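Local coordinates for protein HTH-type transcriptional regulator PrpR (Mycobacterium tuberculosis, PDB 6D2S) that regulates transcription of the enzymes that break down short-chain fatty acids through the glyoxylate and methylcitrate cycles, including propionate derived from cholesterol, at residues Val216-Gln230 with Ser239-Gly251. Residues are numbered along the deposited sequence; the frame is centred on the assembly and turned at random. Where two conformers were deposited one is given.
Sequences VVHDAFAQPERIVRQ and SYFWVAKTTAADG. With CA (calcium ion), chain C.
Val216 lies over one face of the Trp242 indole, its CB 3.7 Å from the centroid of the five-membered ring in a CH-pi contact, while Gln230 O sits at the indole edge. The valine straddles the ring system: with CG1 anti to the carbonyl carbon and CG2 between that carbon and the backbone N (chi1 -62°), CG1 reaches Trp242 CD1 and CG2 settles over the indole centre. The Phe241 ring has Gln230 O over one face and Val243 CG2 at its edge. Val228 and Gln230 pair with Ala244 and Trp242 through four backbone hydrogen bonds, with Arg229 and Val243 as the non-hydrogen-bonded pair between them. This antiparallel hairpin forms one margin of the five-stranded sheet in the C-terminal, GAF-clan part of PrpR; the helical turn at Val216 and Val217 packs on its Trp242 and Ala244 face. On the other face, Ile227 CG2 meets Val243 CG1 at 3.6 Å. Beyond the strand pairing, the type II turn from Gln223 to Arg226 is gripped by Thr246, whose OG1 accepts a hydrogen bond from Glu225 N at 2.8 Å. The Thr246 CG2 methyl approaches Phe221 CD1 obliquely, at 3.7 Å. Further along, Ala248 O and Asp250 OD2 bind calcium, joined by Leu252 O and three waters.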
ATOM      1  N   VAL A 216      10.901  16.991  -1.854  1.00 30.01           N
ATOM      2  CA  VAL A 216       9.649  16.752  -2.556  1.00 27.68           C
ATOM      3  C   VAL A 216       8.622  16.083  -1.650  1.00 33.38           C
ATOM      4  O   VAL A 216       7.415  16.191  -1.901  1.00 35.00           O
ATOM      5  CB  VAL A 216       9.899  15.920  -3.829  1.00 33.97           C
ATOM      6  CG1 VAL A 216      10.818  16.684  -4.784  1.00 34.24           C
ATOM      7  CG2 VAL A 216      10.502  14.568  -3.471  1.00 34.74           C
ATOM      8  N   VAL A 217       9.064  15.397  -0.591  1.00 31.65           N
ATOM      9  CA  VAL A 217       8.166  14.781   0.374  0.58 29.85           C
ATOM     10  C   VAL A 217       8.335  15.378   1.764  1.00 30.26           C
ATOM     11  O   VAL A 217       7.344  15.635   2.455  1.00 29.93           O
ATOM     12  CB  VAL A 217       8.354  13.249   0.415  0.58 29.93           C
ATOM     13  CG1 VAL A 217       7.541  12.643   1.543  0.58 28.73           C
ATOM     14  CG2 VAL A 217       7.955  12.641  -0.921  0.58 26.24           C
ATOM     15  N   HIS A 218       9.575  15.624   2.188  1.00 35.65           N
ATOM     16  CA  HIS A 218       9.791  16.203   3.507  1.00 37.08           C
ATOM     17  C   HIS A 218       9.108  17.560   3.644  1.00 32.63           C
ATOM     18  O   HIS A 218       8.690  17.931   4.749  1.00 30.97           O
ATOM     19  CB  HIS A 218      11.286  16.325   3.796  1.00 44.74           C
ATOM     20  CG  HIS A 218      11.600  16.538   5.244  1.00 49.46           C
ATOM     21  ND1 HIS A 218      11.679  17.790   5.812  1.00 51.57           N
ATOM     22  CD2 HIS A 218      11.840  15.654   6.242  1.00 50.50           C
ATOM     23  CE1 HIS A 218      11.961  17.671   7.097  1.00 53.10           C
ATOM     24  NE2 HIS A 218      12.065  16.386   7.383  1.00 54.25           N
ATOM     25  N   ASP A 219       8.974  18.311   2.544  1.00 31.61           N
ATOM     26  CA  ASP A 219       8.273  19.592   2.607  1.00 29.20           C
ATOM     27  C   ASP A 219       6.872  19.455   3.191  1.00 28.60           C
ATOM     28  O   ASP A 219       6.318  20.437   3.690  1.00 31.79           O
ATOM     29  CB  ASP A 219       8.173  20.221   1.210  1.00 30.90           C
ATOM     30  CG  ASP A 219       9.460  20.918   0.767  1.00 35.25           C
ATOM     31  OD1 ASP A 219      10.393  21.074   1.581  1.00 36.63           O
ATOM     32  OD2 ASP A 219       9.525  21.312  -0.415  1.00 35.59           O
ATOM     33  N   ALA A 220       6.274  18.260   3.127  1.00 29.55           N
ATOM     34  CA  ALA A 220       4.932  18.080   3.678  1.00 27.05           C
ATOM     35  C   ALA A 220       4.874  18.421   5.161  1.00 28.86           C
ATOM     36  O   ALA A 220       3.845  18.912   5.645  1.00 32.34           O
ATOM     37  CB  ALA A 220       4.454  16.642   3.448  1.00 27.42           C
ATOM     38  N   PHE A 221       5.953  18.164   5.901  1.00 32.47           N
ATOM     39  CA  PHE A 221       5.941  18.426   7.337  1.00 33.00           C
ATOM     40  C   PHE A 221       5.775  19.906   7.667  1.00 38.92           C
ATOM     41  O   PHE A 221       5.489  20.243   8.821  1.00 39.26           O
ATOM     42  CB  PHE A 221       7.224  17.903   7.987  1.00 37.27           C
ATOM     43  CG  PHE A 221       7.316  16.404   8.037  1.00 37.28           C
ATOM     44  CD1 PHE A 221       6.457  15.670   8.843  1.00 38.80           C
ATOM     45  CD2 PHE A 221       8.275  15.732   7.295  1.00 32.78           C
ATOM     46  CE1 PHE A 221       6.537  14.288   8.892  1.00 36.85           C
ATOM     47  CE2 PHE A 221       8.368  14.352   7.345  1.00 37.69           C
ATOM     48  CZ  PHE A 221       7.497  13.628   8.145  1.00 36.94           C
ATOM     49  N   ALA A 222       5.956  20.800   6.692  1.00 39.56           N
ATOM     50  CA  ALA A 222       5.794  22.227   6.960  1.00 43.08           C
ATOM     51  C   ALA A 222       4.349  22.682   6.839  1.00 42.58           C
ATOM     52  O   ALA A 222       4.009  23.763   7.329  1.00 42.16           O
ATOM     53  CB  ALA A 222       6.665  23.051   6.011  1.00 45.52           C
ATOM     54  N   GLN A 223       3.501  21.888   6.194  1.00 37.87           N
ATOM     55  CA  GLN A 223       2.075  22.171   6.043  1.00 38.93           C
ATOM     56  C   GLN A 223       1.314  20.892   6.363  1.00 34.29           C
ATOM     57  O   GLN A 223       0.730  20.266   5.471  1.00 31.51           O
ATOM     58  CB  GLN A 223       1.754  22.659   4.629  1.00 43.29           C
ATOM     59  CG  GLN A 223       2.404  23.980   4.250  1.00 53.36           C
ATOM     60  CD  GLN A 223       2.125  24.378   2.808  1.00 55.01           C
ATOM     61  OE1 GLN A 223       2.704  23.818   1.876  1.00 54.36           O
ATOM     62  NE2 GLN A 223       1.237  25.351   2.620  1.00 56.40           N
ATOM     63  N   PRO A 224       1.311  20.471   7.629  1.00 35.65           N
ATOM     64  CA  PRO A 224       0.761  19.154   7.971  1.00 38.10           C
ATOM     65  C   PRO A 224      -0.658  18.965   7.452  1.00 36.04           C
ATOM     66  O   PRO A 224      -1.474  19.889   7.460  1.00 39.16           O
ATOM     67  CB  PRO A 224       0.807  19.142   9.503  1.00 42.81           C
ATOM     68  CG  PRO A 224       1.885  20.112   9.854  1.00 46.51           C
ATOM     69  CD  PRO A 224       1.825  21.185   8.811  1.00 43.39           C
ATOM     70  N   GLU A 225      -0.935  17.748   6.981  1.00 31.83           N
ATOM     71  CA  GLU A 225      -2.238  17.332   6.468  1.00 35.43           C
ATOM     72  C   GLU A 225      -2.710  18.168   5.277  1.00 36.36           C
ATOM     73  O   GLU A 225      -3.894  18.137   4.921  1.00 30.38           O
ATOM     74  CB  GLU A 225      -3.285  17.332   7.586  1.00 48.08           C
ATOM     75  CG  GLU A 225      -2.912  16.381   8.714  1.00 58.20           C
ATOM     76  CD  GLU A 225      -4.090  15.989   9.579  1.00 67.87           C
ATOM     77  OE1 GLU A 225      -5.145  16.653   9.496  1.00 72.41           O
ATOM     78  OE2 GLU A 225      -3.959  15.010  10.343  1.00 71.57           O
ATOM     79  N   ARG A 226      -1.803  18.901   4.635  1.00 29.52           N
ATOM     80  CA  ARG A 226      -2.096  19.616   3.404  1.00 28.96           C
ATOM     81  C   ARG A 226      -1.232  19.044   2.290  1.00 29.47           C
ATOM     82  O   ARG A 226      -0.057  18.734   2.502  1.00 29.89           O
ATOM     83  CB  ARG A 226      -1.839  21.120   3.550  1.00 42.96           C
ATOM     84  CG  ARG A 226      -2.071  21.924   2.277  1.00 59.34           C
ATOM     85  CD  ARG A 226      -3.511  21.802   1.790  1.00 72.97           C
ATOM     86  NE  ARG A 226      -3.775  22.648   0.627  1.00 80.00           N
ATOM     87  CZ  ARG A 226      -3.584  22.269  -0.632  1.00 83.95           C
ATOM     88  NH1 ARG A 226      -3.123  21.056  -0.896  1.00 85.25           N
ATOM     89  NH2 ARG A 226      -3.852  23.103  -1.628  1.00 86.77           N
ATOM     90  N   ILE A 227      -1.823  18.887   1.111  1.00 23.49           N
ATOM     91  CA  ILE A 227      -1.070  18.377  -0.024  1.00 25.61           C
ATOM     92  C   ILE A 227      -0.075  19.428  -0.493  1.00 27.18           C
ATOM     93  O   ILE A 227      -0.405  20.616  -0.623  1.00 25.40           O
ATOM     94  CB  ILE A 227      -2.019  17.945  -1.147  1.00 32.21           C
ATOM     95  CG1 ILE A 227      -2.509  16.519  -0.868  1.00 34.07           C
ATOM     96  CG2 ILE A 227      -1.338  18.060  -2.513  1.00 31.23           C
ATOM     97  CD1 ILE A 227      -3.371  15.948  -1.950  1.00 37.50           C
ATOM     98  N   VAL A 228       1.162  18.998  -0.710  1.00 24.88           N
ATOM     99  CA  VAL A 228       2.230  19.854  -1.210  1.00 22.98           C
ATOM    100  C   VAL A 228       2.637  19.308  -2.568  1.00 22.36           C
ATOM    101  O   VAL A 228       2.858  18.099  -2.709  1.00 23.11           O
ATOM    102  CB  VAL A 228       3.425  19.901  -0.240  1.00 25.07           C
ATOM    103  CG1 VAL A 228       4.575  20.709  -0.839  1.00 33.26           C
ATOM    104  CG2 VAL A 228       2.995  20.509   1.084  1.00 30.60           C
ATOM    105  N   ARG A 229       2.689  20.181  -3.571  1.00 21.52           N
ATOM    106  CA  ARG A 229       2.974  19.779  -4.944  1.00 20.81           C
ATOM    107  C   ARG A 229       4.176  20.550  -5.463  1.00 21.63           C
ATOM    108  O   ARG A 229       4.298  21.754  -5.223  1.00 25.71           O
ATOM    109  CB  ARG A 229       1.787  20.053  -5.873  1.00 26.84           C
ATOM    110  CG  ARG A 229       0.504  19.338  -5.522  1.00 28.81           C
ATOM    111  CD  ARG A 229      -0.646  19.920  -6.320  1.00 22.33           C
ATOM    112  NE  ARG A 229      -1.183  21.132  -5.700  1.00 30.47           N
ATOM    113  CZ  ARG A 229      -1.958  22.014  -6.322  1.00 33.60           C
ATOM    114  NH1 ARG A 229      -2.272  21.845  -7.600  1.00 36.12           N
ATOM    115  NH2 ARG A 229      -2.403  23.080  -5.670  1.00 36.72           N
ATOM    116  N   GLN A 230       5.051  19.869  -6.193  1.00 21.49           N
ATOM    117  CA  GLN A 230       6.156  20.598  -6.794  1.00 22.42           C
ATOM    118  C   GLN A 230       6.735  19.805  -7.948  1.00 26.11           C
ATOM    119  O   GLN A 230       6.456  18.616  -8.124  1.00 26.56           O
ATOM    120  CB  GLN A 230       7.244  20.921  -5.772  1.00 30.27           C
ATOM    121  CG  GLN A 230       7.747  19.739  -4.992  1.00 34.22           C
ATOM    122  CD  GLN A 230       8.541  20.187  -3.783  1.00 39.50           C
ATOM    123  OE1 GLN A 230       8.132  19.983  -2.631  1.00 37.43           O
ATOM    124  NE2 GLN A 230       9.677  20.817  -4.037  1.00 32.92           N
ATOM    125  N   SER A 239      12.182  15.953 -15.489  1.00 26.79           N
ATOM    126  CA  SER A 239      11.431  16.576 -14.412  1.00 25.70           C
ATOM    127  C   SER A 239      10.317  15.651 -13.952  1.00 24.13           C
ATOM    128  O   SER A 239       9.670  14.988 -14.766  1.00 23.65           O
ATOM    129  CB  SER A 239      10.837  17.911 -14.858  1.00 25.71           C
ATOM    130  OG  SER A 239      11.871  18.809 -15.249  1.00 27.30           O
ATOM    131  N   TYR A 240      10.097  15.629 -12.641  1.00 23.51           N
ATOM    132  CA  TYR A 240       9.055  14.822 -12.028  1.00 24.41           C
ATOM    133  C   TYR A 240       8.084  15.733 -11.300  1.00 23.27           C
ATOM    134  O   TYR A 240       8.489  16.731 -10.694  1.00 25.16           O
ATOM    135  CB  TYR A 240       9.648  13.786 -11.072  1.00 24.56           C
ATOM    136  CG  TYR A 240      10.343  12.670 -11.816  1.00 32.34           C
ATOM    137  CD1 TYR A 240       9.772  11.402 -11.920  1.00 29.00           C
ATOM    138  CD2 TYR A 240      11.552  12.899 -12.456  1.00 39.50           C
ATOM    139  CE1 TYR A 240      10.414  10.391 -12.630  1.00 30.71           C
ATOM    140  CE2 TYR A 240      12.197  11.902 -13.159  1.00 40.52           C
ATOM    141  CZ  TYR A 240      11.630  10.655 -13.246  1.00 38.84           C
ATOM    142  OH  TYR A 240      12.298   9.678 -13.958  1.00 39.77           O
ATOM    143  N   PHE A 241       6.801  15.398 -11.397  1.00 20.84           N
ATOM    144  CA  PHE A 241       5.764  16.083 -10.648  1.00 20.78           C
ATOM    145  C   PHE A 241       5.505  15.296  -9.369  1.00 23.36           C
ATOM    146  O   PHE A 241       5.250  14.087  -9.419  1.00 22.61           O
ATOM    147  CB  PHE A 241       4.488  16.213 -11.482  1.00 22.04           C
ATOM    148  CG  PHE A 241       3.479  17.150 -10.889  1.00 26.13           C
ATOM    149  CD1 PHE A 241       3.289  18.411 -11.421  1.00 23.88           C
ATOM    150  CD2 PHE A 241       2.744  16.785  -9.775  1.00 27.09           C
ATOM    151  CE1 PHE A 241       2.375  19.285 -10.871  1.00 24.31           C
ATOM    152  CE2 PHE A 241       1.830  17.661  -9.217  1.00 23.41           C
ATOM    153  CZ  PHE A 241       1.638  18.901  -9.766  1.00 21.79           C
ATOM    154  N   TRP A 242       5.588  15.978  -8.230  1.00 21.40           N
ATOM    155  CA  TRP A 242       5.546  15.342  -6.923  1.00 22.45           C
ATOM    156  C   TRP A 242       4.333  15.821  -6.143  1.00 19.96           C
ATOM    157  O   TRP A 242       4.018  17.015  -6.137  1.00 21.59           O
ATOM    158  CB  TRP A 242       6.824  15.639  -6.131  1.00 25.72           C
ATOM    159  CG  TRP A 242       8.029  14.893  -6.639  1.00 29.15           C
ATOM    160  CD1 TRP A 242       8.961  15.336  -7.534  1.00 29.01           C
ATOM    161  CD2 TRP A 242       8.420  13.564  -6.277  1.00 30.70           C
ATOM    162  NE1 TRP A 242       9.906  14.359  -7.752  1.00 29.73           N
ATOM    163  CE2 TRP A 242       9.599  13.266  -6.986  1.00 34.58           C
ATOM    164  CE3 TRP A 242       7.888  12.600  -5.414  1.00 40.29           C
ATOM    165  CZ2 TRP A 242      10.256  12.045  -6.862  1.00 38.81           C
ATOM    166  CZ3 TRP A 242       8.537  11.389  -5.297  1.00 41.98           C
ATOM    167  CH2 TRP A 242       9.710  11.124  -6.015  1.00 39.67           C
ATOM    168  N   VAL A 243       3.651  14.883  -5.487  1.00 19.28           N
ATOM    169  CA  VAL A 243       2.546  15.197  -4.584  1.00 19.90           C
ATOM    170  C   VAL A 243       2.810  14.466  -3.278  1.00 19.07           C
ATOM    171  O   VAL A 243       3.145  13.277  -3.291  1.00 19.88           O
ATOM    172  CB  VAL A 243       1.186  14.784  -5.180  1.00 25.11           C
ATOM    173  CG1 VAL A 243       0.056  15.193  -4.255  1.00 25.12           C
ATOM    174  CG2 VAL A 243       1.009  15.402  -6.561  1.00 31.78           C
ATOM    175  N   ALA A 244       2.699  15.179  -2.154  1.00 19.86           N
ATOM    176  CA  ALA A 244       3.065  14.621  -0.859  1.00 20.63           C
ATOM    177  C   ALA A 244       2.123  15.130   0.222  1.00 24.66           C
ATOM    178  O   ALA A 244       1.539  16.211   0.114  1.00 23.45           O
ATOM    179  CB  ALA A 244       4.514  14.973  -0.471  1.00 23.73           C
ATOM    180  N   LYS A 245       1.983  14.333   1.277  1.00 21.67           N
ATOM    181  CA  LYS A 245       1.231  14.775   2.440  1.00 22.58           C
ATOM    182  C   LYS A 245       1.721  14.005   3.654  1.00 24.83           C
ATOM    183  O   LYS A 245       2.186  12.866   3.528  1.00 25.20           O
ATOM    184  CB  LYS A 245      -0.274  14.554   2.241  1.00 26.63           C
ATOM    185  CG  LYS A 245      -1.146  15.265   3.251  1.00 29.59           C
ATOM    186  CD  LYS A 245      -2.613  15.194   2.863  1.00 29.52           C
ATOM    187  CE  LYS A 245      -3.254  13.937   3.410  1.00 38.81           C
ATOM    188  NZ  LYS A 245      -4.740  13.971   3.262  1.00 43.32           N
ATOM    189  N   THR A 246       1.609  14.629   4.827  1.00 25.11           N
ATOM    190  CA  THR A 246       1.814  13.883   6.058  1.00 26.36           C
ATOM    191  C   THR A 246       0.645  12.932   6.269  1.00 29.32           C
ATOM    192  O   THR A 246      -0.463  13.150   5.769  1.00 26.80           O
ATOM    193  CB  THR A 246       1.946  14.809   7.275  1.00 29.69           C
ATOM    194  OG1 THR A 246       0.771  15.616   7.406  1.00 28.40           O
ATOM    195  CG2 THR A 246       3.169  15.702   7.153  1.00 31.74           C
ATOM    196  N   THR A 247       0.906  11.862   7.005  1.00 31.37           N
ATOM    197  CA  THR A 247      -0.117  10.903   7.385  1.00 36.28           C
ATOM    198  C   THR A 247      -0.520  11.182   8.825  1.00 40.05           C
ATOM    199  O   THR A 247       0.343  11.352   9.692  1.00 48.41           O
ATOM    200  CB  THR A 247       0.400   9.473   7.248  1.00 40.43           C
ATOM    201  OG1 THR A 247       1.359   9.216   8.284  1.00 47.61           O
ATOM    202  CG2 THR A 247       1.070   9.290   5.901  1.00 41.33           C
ATOM    203  N   ALA A 248      -1.822  11.249   9.072  1.00 39.23           N
ATOM    204  CA  ALA A 248      -2.299  11.425  10.435  1.00 43.26           C
ATOM    205  C   ALA A 248      -2.036  10.157  11.240  1.00 48.64           C
ATOM    206  O   ALA A 248      -2.268   9.044  10.758  1.00 35.54           O
ATOM    207  CB  ALA A 248      -3.788  11.765  10.438  1.00 47.08           C
ATOM    208  N   ALA A 249      -1.528  10.330  12.459  1.00 53.81           N
ATOM    209  CA  ALA A 249      -1.284   9.219  13.379  1.00 59.13           C
ATOM    210  C   ALA A 249      -2.612   8.862  14.033  1.00 54.23           C
ATOM    211  O   ALA A 249      -3.004   9.431  15.051  1.00 53.58           O
ATOM    212  CB  ALA A 249      -0.227   9.589  14.413  1.00 64.61           C
ATOM    213  N   ASP A 250      -3.314   7.903  13.431  1.00 48.74           N
ATOM    214  CA  ASP A 250      -4.672   7.571  13.842  1.00 49.34           C
ATOM    215  C   ASP A 250      -4.997   6.128  13.475  1.00 51.48           C
ATOM    216  O   ASP A 250      -4.100   5.278  13.450  1.00 51.68           O
ATOM    217  CB  ASP A 250      -5.664   8.544  13.197  1.00 47.06           C
ATOM    218  CG  ASP A 250      -5.659   8.460  11.686  1.00 46.47           C
ATOM    219  OD1 ASP A 250      -6.499   9.133  11.050  1.00 49.54           O
ATOM    220  OD2 ASP A 250      -4.829   7.703  11.131  1.00 40.30           O
ATOM    221  N   GLY A 251      -6.262   5.840  13.171  1.00 49.71           N
ATOM    222  CA  GLY A 251      -6.703   4.493  12.873  1.00 46.08           C
ATOM    223  C   GLY A 251      -6.770   4.122  11.404  1.00 39.82           C
ATOM    224  O   GLY A 251      -7.280   3.044  11.080  1.00 30.95           O
TER
HETATM  225 CA    CA C 502      -3.150   7.414   9.380  1.00 24.17          CA
HETATM  226  O   HOH W   1       1.196  17.704   4.437  1.00 24.13           O
HETATM  227  O   HOH W   2      -3.221   7.610   6.952  1.00 27.81           O
HETATM  228  O   HOH W   3      -1.019   6.762   8.757  1.00 27.54           O
HETATM  229  O   HOH W   4      -2.918   6.083  11.603  1.00 39.69           O